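Local coordinates for immune protein (Enterobacter cloacae, PDB 6D7Y) that binds the toxic C-terminal tip of a CdiA protein and probably neutralises it, giving its own cell immunity in contact-dependent growth inhibition, at residues Leu88-Gly92 with Gly93-Gly97; Glu23-Ser26 with Lys27-Arg30; Met102-Phe105 with Asn106-Gly109; Tyr118-Gly121 with Ile122-Asp125. All blocks are in the same frame, centred on the assembly; numbering follows the deposited sequence.

Contact 1: residues Leu88-Gly92 with Gly93-Gly97; sequences LKYEG and GVDVG
Tyr90 and Asp95 meet diagonally across a tight beta hairpin with a two-residue loop, where the hydroxyl OH of Tyr90 donates to OD1 of Asp95 over 2.8 Å. Ring and carboxylate planes stand 81° apart: OD1 lies in the plane of the ring at its edge, whereas the hydroxyl reaches that oxygen from above the carboxylate plane. Beside them on the same face of the sheet, Leu88 runs alongside Asp95, and its CD1 packs 3.7 Å from Asp95 CB. On the opposite face, Lys89 CB touches Val94 CG2 at 3.7 Å; Lys89 NZ then continues to the carbonyls of Leu57 and Phe59.

A ladder of backbone bonds positions these groups. Leu88 and Asp95 form one hydrogen-bonded antiparallel pair, and Tyr90 and Gly93 form the next, closed by the type I turn through Glu91 and Gly92. Gly93, with phi 144°, adopts a backbone that calls for glycine. Gly11 N, just past the end of strand 3-10, also donates to OD1 of Asp95, so two donors hold that oxygen. Because chi1 of Tyr90 (54°) sets CG between the backbone N and the carbonyl carbon, the ring lies back over Gly93, with its CD1 3.2 Å from Gly93 O.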
ATOM      1  N   LEU B  88      -2.424  -6.491  -5.666  1.00 32.44           N
ATOM      2  CA  LEU B  88      -2.412  -7.877  -6.090  1.00 34.82           C
ATOM      3  C   LEU B  88      -3.714  -8.577  -5.834  1.00 34.03           C
ATOM      4  O   LEU B  88      -4.319  -8.356  -4.805  1.00 32.33           O
ATOM      5  CB  LEU B  88      -1.264  -8.626  -5.392  1.00 37.89           C
ATOM      6  CG  LEU B  88      -1.098  -8.638  -3.875  1.00 40.24           C
ATOM      7  CD1 LEU B  88      -2.027  -9.594  -3.169  1.00 44.86           C
ATOM      8  CD2 LEU B  88       0.311  -9.083  -3.508  1.00 41.13           C
ATOM      9  N   LYS B  89      -4.150  -9.397  -6.786  1.00 35.61           N
ATOM     10  CA  LYS B  89      -5.376 -10.162  -6.578  1.00 37.87           C
ATOM     11  C   LYS B  89      -4.950 -11.632  -6.611  1.00 38.02           C
ATOM     12  O   LYS B  89      -4.173 -12.049  -7.473  1.00 37.10           O
ATOM     13  CB  LYS B  89      -6.518  -9.831  -7.572  1.00 42.29           C
ATOM     14  CG  LYS B  89      -6.624 -10.689  -8.819  1.00 45.01           C
ATOM     15  CD  LYS B  89      -8.018 -10.588  -9.427  1.00 47.91           C
ATOM     16  CE  LYS B  89      -8.236 -11.692 -10.442  1.00 50.61           C
ATOM     17  NZ  LYS B  89      -9.661 -11.827 -10.820  1.00 55.71           N
ATOM     18  N   TYR B  90      -5.455 -12.391  -5.643  1.00 39.85           N
ATOM     19  CA  TYR B  90      -5.146 -13.808  -5.460  1.00 40.86           C
ATOM     20  C   TYR B  90      -6.437 -14.509  -5.046  1.00 43.32           C
ATOM     21  O   TYR B  90      -7.458 -13.846  -4.851  1.00 41.96           O
ATOM     22  CB  TYR B  90      -4.061 -13.986  -4.380  1.00 38.71           C
ATOM     23  CG  TYR B  90      -4.404 -13.326  -3.073  1.00 37.68           C
ATOM     24  CD1 TYR B  90      -4.253 -11.962  -2.927  1.00 37.71           C
ATOM     25  CD2 TYR B  90      -4.859 -14.064  -1.965  1.00 39.41           C
ATOM     26  CE1 TYR B  90      -4.565 -11.317  -1.741  1.00 37.67           C
ATOM     27  CE2 TYR B  90      -5.174 -13.431  -0.760  1.00 39.50           C
ATOM     28  CZ  TYR B  90      -5.030 -12.045  -0.665  1.00 38.84           C
ATOM     29  OH  TYR B  90      -5.327 -11.349   0.492  1.00 39.59           O
ATOM     30  N   GLU B  91      -6.379 -15.832  -4.876  1.00 47.22           N
ATOM     31  CA  GLU B  91      -7.579 -16.626  -4.523  1.00 52.34           C
ATOM     32  C   GLU B  91      -8.375 -16.065  -3.330  1.00 53.17           C
ATOM     33  O   GLU B  91      -9.607 -16.085  -3.339  1.00 59.43           O
ATOM     34  CB  GLU B  91      -7.210 -18.098  -4.274  1.00 56.30           C
ATOM     35  CG  GLU B  91      -8.413 -19.028  -4.077  1.00 61.77           C
ATOM     36  CD  GLU B  91      -8.029 -20.492  -3.925  1.00 64.53           C
ATOM     37  OE1 GLU B  91      -6.816 -20.808  -3.946  1.00 68.42           O
ATOM     38  OE2 GLU B  91      -8.944 -21.329  -3.778  1.00 68.99           O
ATOM     39  N   GLY B  92      -7.674 -15.595  -2.308  1.00 50.76           N
ATOM     40  CA  GLY B  92      -8.337 -15.027  -1.131  1.00 49.82           C
ATOM     41  C   GLY B  92      -8.856 -13.595  -1.224  1.00 47.62           C
ATOM     42  O   GLY B  92      -9.585 -13.157  -0.337  1.00 47.57           O
ATOM     43  N   GLY B  93      -8.481 -12.852  -2.270  1.00 42.88           N
ATOM     44  CA  GLY B  93      -8.948 -11.471  -2.414  1.00 41.50           C
ATOM     45  C   GLY B  93      -7.928 -10.514  -3.012  1.00 39.11           C
ATOM     46  O   GLY B  93      -7.133 -10.907  -3.866  1.00 39.29           O
ATOM     47  N   VAL B  94      -7.936  -9.268  -2.529  1.00 36.91           N
ATOM     48  CA  VAL B  94      -7.054  -8.211  -3.014  1.00 34.76           C
ATOM     49  C   VAL B  94      -6.351  -7.462  -1.867  1.00 33.38           C
ATOM     50  O   VAL B  94      -6.968  -7.131  -0.857  1.00 32.43           O
ATOM     51  CB  VAL B  94      -7.847  -7.191  -3.858  1.00 35.51           C
ATOM     52  CG1 VAL B  94      -6.961  -6.024  -4.298  1.00 34.44           C
ATOM     53  CG2 VAL B  94      -8.461  -7.874  -5.072  1.00 36.47           C
ATOM     54  N   ASP B  95      -5.051  -7.205  -2.043  1.00 30.53           N
ATOM     55  CA  ASP B  95      -4.262  -6.454  -1.072  1.00 29.79           C
ATOM     56  C   ASP B  95      -3.642  -5.246  -1.791  1.00 28.21           C
ATOM     57  O   ASP B  95      -3.377  -5.299  -2.991  1.00 28.24           O
ATOM     58  CB  ASP B  95      -3.081  -7.260  -0.523  1.00 29.56           C
ATOM     59  CG  ASP B  95      -3.466  -8.379   0.403  1.00 30.77           C
ATOM     60  OD1 ASP B  95      -4.659  -8.676   0.635  1.00 31.97           O
ATOM     61  OD2 ASP B  95      -2.512  -8.987   0.926  1.00 31.91           O
ATOM     62  N   VAL B  96      -3.420  -4.177  -1.036  1.00 26.92           N
ATOM     63  CA  VAL B  96      -2.769  -2.969  -1.518  1.00 25.81           C
ATOM     64  C   VAL B  96      -1.610  -2.764  -0.551  1.00 24.02           C
ATOM     65  O   VAL B  96      -1.813  -2.697   0.650  1.00 24.71           O
ATOM     66  CB  VAL B  96      -3.721  -1.765  -1.526  1.00 28.02           C
ATOM     67  CG1 VAL B  96      -2.982  -0.496  -1.894  1.00 28.54           C
ATOM     68  CG2 VAL B  96      -4.896  -2.023  -2.477  1.00 29.61           C
ATOM     69  N   GLY B  97      -0.373  -2.698  -1.053  1.00 25.31           N
ATOM     70  CA  GLY B  97       0.746  -2.534  -0.179  1.00 23.48           C
ATOM     71  C   GLY B  97       1.637  -1.412  -0.613  1.00 23.66           C
ATOM     72  O   GLY B  97       1.664  -1.088  -1.788  1.00 23.59           O
TER

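Contact 2: residues Glu23-Ser26 with Lys27-Arg30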
ATOM      1  N   GLU B  23      -7.435   7.700  -3.252  1.00 45.05           N
ATOM      2  CA  GLU B  23      -7.162   8.237  -1.916  1.00 45.71           C
ATOM      3  C   GLU B  23      -5.649   8.223  -1.635  1.00 44.74           C
ATOM      4  O   GLU B  23      -5.071   9.234  -1.221  1.00 45.39           O
ATOM      5  CB  GLU B  23      -7.953   7.410  -0.879  1.00 47.89           C
ATOM      6  CG  GLU B  23      -7.506   7.515   0.572  1.00 48.64           C
ATOM      7  CD  GLU B  23      -7.523   8.925   1.116  1.00 51.50           C
ATOM      8  OE1 GLU B  23      -8.286   9.764   0.591  1.00 56.05           O
ATOM      9  OE2 GLU B  23      -6.788   9.192   2.096  1.00 51.58           O
ATOM     10  N   ILE B  24      -5.015   7.072  -1.876  1.00 42.08           N
ATOM     11  CA  ILE B  24      -3.570   6.938  -1.705  1.00 40.39           C
ATOM     12  C   ILE B  24      -2.835   7.825  -2.728  1.00 40.53           C
ATOM     13  O   ILE B  24      -1.900   8.524  -2.361  1.00 39.29           O
ATOM     14  CB  ILE B  24      -3.114   5.475  -1.869  1.00 39.31           C
ATOM     15  CG1 ILE B  24      -3.793   4.572  -0.826  1.00 39.03           C
ATOM     16  CG2 ILE B  24      -1.597   5.360  -1.722  1.00 38.23           C
ATOM     17  CD1 ILE B  24      -3.489   3.100  -1.027  1.00 38.67           C
ATOM     18  N   GLU B  25      -3.260   7.794  -3.994  1.00 42.35           N
ATOM     19  CA  GLU B  25      -2.604   8.606  -5.048  1.00 43.89           C
ATOM     20  C   GLU B  25      -2.601  10.113  -4.743  1.00 44.32           C
ATOM     21  O   GLU B  25      -1.654  10.829  -5.105  1.00 43.93           O
ATOM     22  CB  GLU B  25      -3.263   8.397  -6.426  1.00 47.22           C
ATOM     23  CG  GLU B  25      -2.584   9.191  -7.567  1.00 49.93           C
ATOM     24  CD  GLU B  25      -3.305   9.125  -8.904  1.00 52.40           C
ATOM     25  OE1 GLU B  25      -2.750   9.655  -9.894  1.00 57.22           O
ATOM     26  OE2 GLU B  25      -4.423   8.575  -8.971  1.00 55.17           O
ATOM     27  N   SER B  26      -3.661  10.592  -4.102  1.00 44.14           N
ATOM     28  CA  SER B  26      -3.776  12.029  -3.781  1.00 45.94           C
ATOM     29  C   SER B  26      -2.786  12.547  -2.730  1.00 44.48           C
ATOM     30  O   SER B  26      -2.584  13.762  -2.613  1.00 45.69           O
ATOM     31  CB  SER B  26      -5.204  12.366  -3.336  1.00 47.05           C
ATOM     32  OG  SER B  26      -5.536  11.637  -2.179  1.00 46.05           O
ATOM     33  N   LYS B  27      -2.185  11.641  -1.965  0.50 43.07           N
ATOM     34  CA  LYS B  27      -1.223  12.038  -0.936  0.50 43.08           C
ATOM     35  C   LYS B  27       0.212  12.085  -1.496  0.50 42.54           C
ATOM     36  O   LYS B  27       1.154  12.430  -0.776  0.50 43.45           O
ATOM     37  CB  LYS B  27      -1.359  11.125   0.293  0.50 42.50           C
ATOM     38  CG  LYS B  27      -2.808  11.062   0.788  0.50 43.71           C
ATOM     39  CD  LYS B  27      -3.012  10.223   2.050  0.50 43.44           C
ATOM     40  CE  LYS B  27      -2.662  10.971   3.331  0.50 43.82           C
ATOM     41  NZ  LYS B  27      -1.263  11.444   3.386  0.50 44.25           N
ATOM     42  N   SER B  28       0.372  11.750  -2.781  1.00 42.39           N
ATOM     43  CA  SER B  28       1.681  11.811  -3.438  1.00 41.46           C
ATOM     44  C   SER B  28       1.800  12.934  -4.453  1.00 43.60           C
ATOM     45  O   SER B  28       0.798  13.455  -4.954  1.00 43.77           O
ATOM     46  CB  SER B  28       1.949  10.520  -4.169  1.00 40.88           C
ATOM     47  OG  SER B  28       1.070  10.349  -5.273  1.00 42.61           O
ATOM     48  N   ASP B  29       3.047  13.270  -4.783  1.00 43.49           N
ATOM     49  CA  ASP B  29       3.327  14.310  -5.774  1.00 45.24           C
ATOM     50  C   ASP B  29       3.120  13.773  -7.181  1.00 45.24           C
ATOM     51  O   ASP B  29       2.557  14.462  -8.025  1.00 45.68           O
ATOM     52  CB  ASP B  29       4.738  14.860  -5.618  1.00 46.44           C
ATOM     53  CG  ASP B  29       4.921  15.662  -4.345  1.00 47.27           C
ATOM     54  OD1 ASP B  29       3.928  15.954  -3.659  1.00 47.62           O
ATOM     55  OD2 ASP B  29       6.078  16.022  -4.044  1.00 48.35           O
ATOM     56  N   ARG B  30       3.581  12.553  -7.439  1.00 43.79           N
ATOM     57  CA  ARG B  30       3.417  11.946  -8.754  1.00 45.58           C
ATOM     58  C   ARG B  30       3.608  10.445  -8.733  1.00 43.52           C
ATOM     59  O   ARG B  30       4.157   9.902  -7.781  1.00 40.36           O
ATOM     60  CB  ARG B  30       4.371  12.600  -9.775  1.00 49.80           C
ATOM     61  CG  ARG B  30       5.805  12.766  -9.302  1.00 51.41           C
ATOM     62  CD  ARG B  30       6.644  13.467 -10.369  1.00 55.76           C
ATOM     63  NE  ARG B  30       6.825  12.598 -11.534  1.00 58.96           N
ATOM     64  CZ  ARG B  30       7.829  11.727 -11.702  1.00 60.21           C
ATOM     65  NH1 ARG B  30       7.873  10.974 -12.800  1.00 62.02           N
ATOM     66  NH2 ARG B  30       8.793  11.589 -10.791  1.00 61.73           N
TER
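The carbonyl oxygen of Glu25 is gripped twice by Ser28. The hydroxyl OG of Ser28 donates to Glu25 O at 2.8 Å, and the amide N of Ser28 adds a longer bond of 3.2 Å to the same oxygen. Both donors approach from one face of the carbonyl plane, the hydroxyl only moderately tilted from it and the amide well above it. With chi1 at 67°, OG of Ser28 is turned back toward the helix, where it can share the acceptor with its own amide. The motif is a type I turn from Glu25 to Ser28 that follows helix 17-25, a worked case of a serine hydroxyl adding to the turn's own N-H...O bond.

Lys27 N donates to Ile24 O, and, separately, Ser26 OG donates to Glu23 O over just 2.6 Å. Lys27 meanwhile lays its aliphatic chain across Glu23, CG passing 3.5 Å from Glu23 O and CD 3.9 Å from Glu23 OE2. In the conformer described the charged ends stay apart: Glu23 OE2 bonds to the hydroxyl of Tyr118, and Lys27 NZ to the carbonyl of Val74.

The turn thus leaves helix 17-25 beside strand 63-75, whose Met69 and Phe72 Ile24 packs against, and enters strand 30-36 through a classic beta bulge, Asp29 and Arg30 both facing Glu70.

Contact 3: residues Met102-Phe105 with Asn106-Gly109; sequences MNDF and NSAG
Asp104 and Ser107 have similar first torsions, chi1 61° and 56°, each swinging its polar group back over its own backbone, and the two side chains thereby turn in toward one another. OD1 of Asp104 takes the amide hydrogen of Ser107 in a short bond, N to OD1 2.6 Å, the donor lying nearly on the line of the C-O bond and the N-H almost straight at 169°. The same OD1 stands 2.8 Å from Ser107 OG, which also lies near the carbonyl oxygen of Asp104.

Asp104 is the N-cap of helix 105-126, and its carboxylate occupies the place that a carbonyl of a preceding turn would fill; the amides gathered at this helix end would favour its negative charge. The regular helical bonds begin at once, Ala108 N to Asp104 O at 3.1 Å and Gly109 N to Phe105 O at 2.9 Å. A water joins Asn103 N to Ser107 OG.

Next to the cap, the selenomethionine Met102, bent at chi2 and chi3, curls against the first turn: its CE touches Ser107 OG at 3.5 Å, and CG rests 4.0 Å from Ala108 CB. Strand 3-10 borders this group, Phe5 touching Met102 and Ala108 and the rings of Phe5 and Phe105 meeting edge-to-face.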
HETATM    1  N   MSE B 102      13.921   2.843   4.871  1.00 26.09           N
HETATM    2  CA  MSE B 102      14.179   3.810   5.950  1.00 28.22           C
HETATM    3  C   MSE B 102      15.596   3.528   6.372  1.00 27.97           C
HETATM    4  O   MSE B 102      16.040   2.382   6.327  1.00 26.80           O
HETATM    5  CB  MSE B 102      13.240   3.741   7.147  1.00 29.46           C
HETATM    6  CG  MSE B 102      11.783   4.001   6.784  1.00 31.52           C
HETATM    7 SE   MSE B 102      11.430   5.875   6.246  1.00 42.55          SE
HETATM    8  CE  MSE B 102      12.013   6.796   7.893  1.00 39.85           C
ATOM      9  N   ASN B 103      16.325   4.562   6.783  1.00 31.67           N
ATOM     10  CA  ASN B 103      17.745   4.404   7.192  1.00 34.11           C
ATOM     11  C   ASN B 103      17.957   3.729   8.543  1.00 33.93           C
ATOM     12  O   ASN B 103      19.051   3.212   8.798  1.00 34.63           O
ATOM     13  CB  ASN B 103      18.484   5.753   7.161  1.00 38.06           C
ATOM     14  CG  ASN B 103      18.744   6.257   5.751  1.00 40.39           C
ATOM     15  OD1 ASN B 103      18.747   5.487   4.792  1.00 41.43           O
ATOM     16  ND2 ASN B 103      19.005   7.555   5.625  1.00 43.33           N
ATOM     17  N   ASP B 104      16.932   3.714   9.405  1.00 32.33           N
ATOM     18  CA  ASP B 104      17.071   3.077  10.713  1.00 32.66           C
ATOM     19  C   ASP B 104      15.708   2.718  11.277  1.00 31.45           C
ATOM     20  O   ASP B 104      14.690   3.213  10.787  1.00 29.36           O
ATOM     21  CB  ASP B 104      17.852   3.977  11.668  1.00 36.82           C
ATOM     22  CG  ASP B 104      17.174   5.301  11.909  1.00 41.15           C
ATOM     23  OD1 ASP B 104      16.066   5.308  12.472  1.00 47.61           O
ATOM     24  OD2 ASP B 104      17.769   6.348  11.579  1.00 49.03           O
ATOM     25  N   PHE B 105      15.700   1.851  12.290  1.00 29.96           N
ATOM     26  CA  PHE B 105      14.451   1.389  12.909  1.00 30.00           C
ATOM     27  C   PHE B 105      13.728   2.468  13.706  1.00 32.10           C
ATOM     28  O   PHE B 105      12.500   2.476  13.756  1.00 30.73           O
ATOM     29  CB  PHE B 105      14.675   0.135  13.780  1.00 28.96           C
ATOM     30  CG  PHE B 105      14.758  -1.150  12.991  1.00 28.19           C
ATOM     31  CD1 PHE B 105      15.951  -1.575  12.448  1.00 28.31           C
ATOM     32  CD2 PHE B 105      13.627  -1.933  12.796  1.00 26.98           C
ATOM     33  CE1 PHE B 105      16.017  -2.749  11.717  1.00 27.40           C
ATOM     34  CE2 PHE B 105      13.685  -3.102  12.069  1.00 26.44           C
ATOM     35  CZ  PHE B 105      14.895  -3.512  11.528  1.00 26.85           C
ATOM     36  N   ASN B 106      14.487   3.378  14.305  1.00 34.63           N
ATOM     37  CA  ASN B 106      13.895   4.451  15.095  1.00 39.13           C
ATOM     38  C   ASN B 106      13.052   5.380  14.225  1.00 35.88           C
ATOM     39  O   ASN B 106      11.910   5.672  14.575  1.00 34.59           O
ATOM     40  CB  ASN B 106      14.993   5.211  15.855  1.00 45.17           C
ATOM     41  CG  ASN B 106      15.752   4.309  16.823  1.00 50.38           C
ATOM     42  OD1 ASN B 106      15.209   3.319  17.329  1.00 58.13           O
ATOM     43  ND2 ASN B 106      17.018   4.648  17.087  1.00 57.83           N
ATOM     44  N   SER B 107      13.585   5.789  13.071  1.00 34.52           N
ATOM     45  CA  SER B 107      12.846   6.667  12.150  1.00 33.93           C
ATOM     46  C   SER B 107      11.679   5.893  11.524  1.00 32.14           C
ATOM     47  O   SER B 107      10.582   6.435  11.394  1.00 29.26           O
ATOM     48  CB  SER B 107      13.770   7.300  11.098  1.00 35.88           C
ATOM     49  OG  SER B 107      14.472   6.314  10.365  1.00 37.59           O
ATOM     50  N   ALA B 108      11.902   4.614  11.186  1.00 28.24           N
ATOM     51  CA  ALA B 108      10.833   3.768  10.651  1.00 26.22           C
ATOM     52  C   ALA B 108       9.664   3.690  11.629  1.00 25.51           C
ATOM     53  O   ALA B 108       8.504   3.778  11.227  1.00 26.77           O
ATOM     54  CB  ALA B 108      11.367   2.361  10.383  1.00 26.11           C
ATOM     55  N   GLY B 109       9.970   3.530  12.913  1.00 25.81           N
ATOM     56  CA  GLY B 109       8.940   3.429  13.950  1.00 26.05           C
ATOM     57  C   GLY B 109       8.033   4.630  14.010  1.00 27.20           C
ATOM     58  O   GLY B 109       6.837   4.503  14.262  1.00 27.32           O
TER
HETATM   59  O   HOH W   1      15.513   7.220   7.709  0.50 27.12           O

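Contact 4: residues Tyr118-Gly121 with Ile122-Asp125; sequences YMNG and ISAD
Ile122 leans back along the helix onto Tyr118, its CD1 lying 3.7 Å from Tyr118 CZ and about as close to the hydroxyl oxygen. The two side chains cross at a slant, and the methyl meets the ring obliquely. With chi1 at 69°, CG1 of Ile122 is folded in over the residue's own main chain, an arrangement that sends the CD1 branch toward the phenol and lays CG1 3.6 Å from Met119 O. The other branch, CG2, packs against the carbonyl carbon of Gly121 and approaches Tyr118 O.

All this takes place near the C-terminal end of helix 105-126. Here Ile122 N bonds to Met119 O, three residues back, at 3.1 Å, the donor standing well above the carbonyl plane, while its bond to Tyr118 O is weak. Asp125 N likewise bonds to Ile122 O, again three residues back.

Ser123, in the conformer described, folds its hydroxyl onto the helix: OG donates to Asn120 O at 2.7 Å, tilted 27° from the carbonyl plane, and the amide of Ser123 adds only a weak bond to that oxygen. Around this end, Ile122 reaches Phe9 of strand 3-10, Phe128 touches both Ile122 and Ser123, and Arg16 binds Asp125 O; the polar partner of the phenol is Glu23.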
ATOM      1  N   TYR B 118      -3.285   6.936  10.152  1.00 36.74           N
ATOM      2  CA  TYR B 118      -3.855   7.166   8.831  1.00 36.82           C
ATOM      3  C   TYR B 118      -4.771   6.037   8.364  1.00 35.15           C
ATOM      4  O   TYR B 118      -5.909   6.284   7.948  1.00 36.33           O
ATOM      5  CB  TYR B 118      -2.747   7.394   7.786  1.00 37.74           C
ATOM      6  CG  TYR B 118      -3.291   7.395   6.376  1.00 38.74           C
ATOM      7  CD1 TYR B 118      -4.132   8.413   5.945  1.00 42.05           C
ATOM      8  CD2 TYR B 118      -2.983   6.375   5.486  1.00 38.12           C
ATOM      9  CE1 TYR B 118      -4.662   8.417   4.667  1.00 43.69           C
ATOM     10  CE2 TYR B 118      -3.502   6.370   4.201  1.00 39.98           C
ATOM     11  CZ  TYR B 118      -4.340   7.396   3.798  1.00 43.05           C
ATOM     12  OH  TYR B 118      -4.876   7.411   2.531  1.00 47.28           O
HETATM   13  N   MSE B 119      -4.287   4.804   8.466  1.00 32.42           N
HETATM   14  CA  MSE B 119      -5.040   3.616   8.018  1.00 31.95           C
HETATM   15  C   MSE B 119      -6.249   3.382   8.866  1.00 32.72           C
HETATM   16  O   MSE B 119      -7.330   3.093   8.348  1.00 34.01           O
HETATM   17  CB  MSE B 119      -4.117   2.384   8.028  1.00 30.21           C
HETATM   18  CG  MSE B 119      -3.036   2.526   6.964  1.00 30.43           C
HETATM   19 SE   MSE B 119      -1.585   1.220   7.243  1.00 31.15          SE
HETATM   20  CE  MSE B 119      -2.066   0.087   5.714  1.00 27.38           C
ATOM     21  N   ASN B 120      -6.090   3.507  10.178  1.00 32.95           N
ATOM     22  CA  ASN B 120      -7.226   3.315  11.090  1.00 35.15           C
ATOM     23  C   ASN B 120      -8.314   4.339  10.766  1.00 37.44           C
ATOM     24  O   ASN B 120      -9.504   4.030  10.791  1.00 37.47           O
ATOM     25  CB  ASN B 120      -6.800   3.495  12.539  1.00 35.63           C
ATOM     26  CG  ASN B 120      -7.922   3.197  13.506  1.00 38.05           C
ATOM     27  OD1 ASN B 120      -8.472   2.098  13.517  1.00 39.02           O
ATOM     28  ND2 ASN B 120      -8.246   4.163  14.341  1.00 40.55           N
ATOM     29  N   GLY B 121      -7.878   5.556  10.460  1.00 37.47           N
ATOM     30  CA  GLY B 121      -8.777   6.641  10.123  1.00 40.43           C
ATOM     31  C   GLY B 121      -9.623   6.413   8.885  1.00 41.45           C
ATOM     32  O   GLY B 121     -10.711   6.952   8.797  1.00 44.28           O
ATOM     33  N   ILE B 122      -9.122   5.631   7.926  1.00 40.02           N
ATOM     34  CA  ILE B 122      -9.868   5.340   6.690  1.00 41.41           C
ATOM     35  C   ILE B 122     -10.408   3.899   6.601  1.00 41.73           C
ATOM     36  O   ILE B 122     -10.983   3.513   5.573  1.00 41.46           O
ATOM     37  CB  ILE B 122      -9.033   5.673   5.417  1.00 40.73           C
ATOM     38  CG1 ILE B 122      -7.846   4.714   5.223  1.00 37.86           C
ATOM     39  CG2 ILE B 122      -8.551   7.121   5.477  1.00 41.86           C
ATOM     40  CD1 ILE B 122      -7.103   4.923   3.925  1.00 37.69           C
ATOM     41  N   SER B 123     -10.236   3.119   7.667  0.50 40.93           N
ATOM     42  CA  SER B 123     -10.705   1.729   7.675  0.50 41.79           C
ATOM     43  C   SER B 123     -12.225   1.631   7.512  0.50 45.08           C
ATOM     44  O   SER B 123     -12.718   0.770   6.782  0.50 46.85           O
ATOM     45  CB  SER B 123     -10.246   1.019   8.948  0.50 40.21           C
ATOM     46  OG  SER B 123     -10.654   1.721  10.104  0.50 40.42           O
ATOM     47  N   ALA B 124     -12.948   2.532   8.166  1.00 47.25           N
ATOM     48  CA  ALA B 124     -14.419   2.562   8.093  1.00 51.24           C
ATOM     49  C   ALA B 124     -14.988   3.001   6.743  1.00 53.89           C
ATOM     50  O   ALA B 124     -16.150   2.749   6.466  1.00 55.85           O
ATOM     51  CB  ALA B 124     -14.968   3.460   9.195  1.00 52.50           C
ATOM     52  N   ASP B 125     -14.171   3.630   5.899  1.00 55.98           N
ATOM     53  CA  ASP B 125     -14.653   4.122   4.611  1.00 58.65           C
ATOM     54  C   ASP B 125     -14.347   3.196   3.449  1.00 57.99           C
ATOM     55  O   ASP B 125     -15.106   3.160   2.481  1.00 58.08           O
ATOM     56  CB  ASP B 125     -14.070   5.506   4.314  1.00 61.30           C
ATOM     57  CG  ASP B 125     -14.162   6.435   5.499  1.00 63.61           C
ATOM     58  OD1 ASP B 125     -13.471   6.148   6.509  1.00 64.72           O
ATOM     59  OD2 ASP B 125     -14.883   7.451   5.416  1.00 66.80           O
TER

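Along the chain the contacts come in the order 2, 1, 3, 4, strictly in series, none nested within or crossing another. Contact 2 closes the turn between helix 17-25 and strand 30-36; contact 1 closes the hairpin of strands 78-90 and 93-102. Strand 93-102 then leads to contact 3, which starts helix 105-126, and contact 4 lies near that helix's far end, their centres about 23 Å apart. Side chains join distant members: Val96 CG1 of contact 1 packs 3.7 Å from Ile24 CD1 of contact 2, tying strand 93-102 to helix 17-25, and Lys27 CD of contact 2 lies 3.4 Å from Tyr118 OH of contact 4, tying the loop after helix 17-25 to helix 105-126.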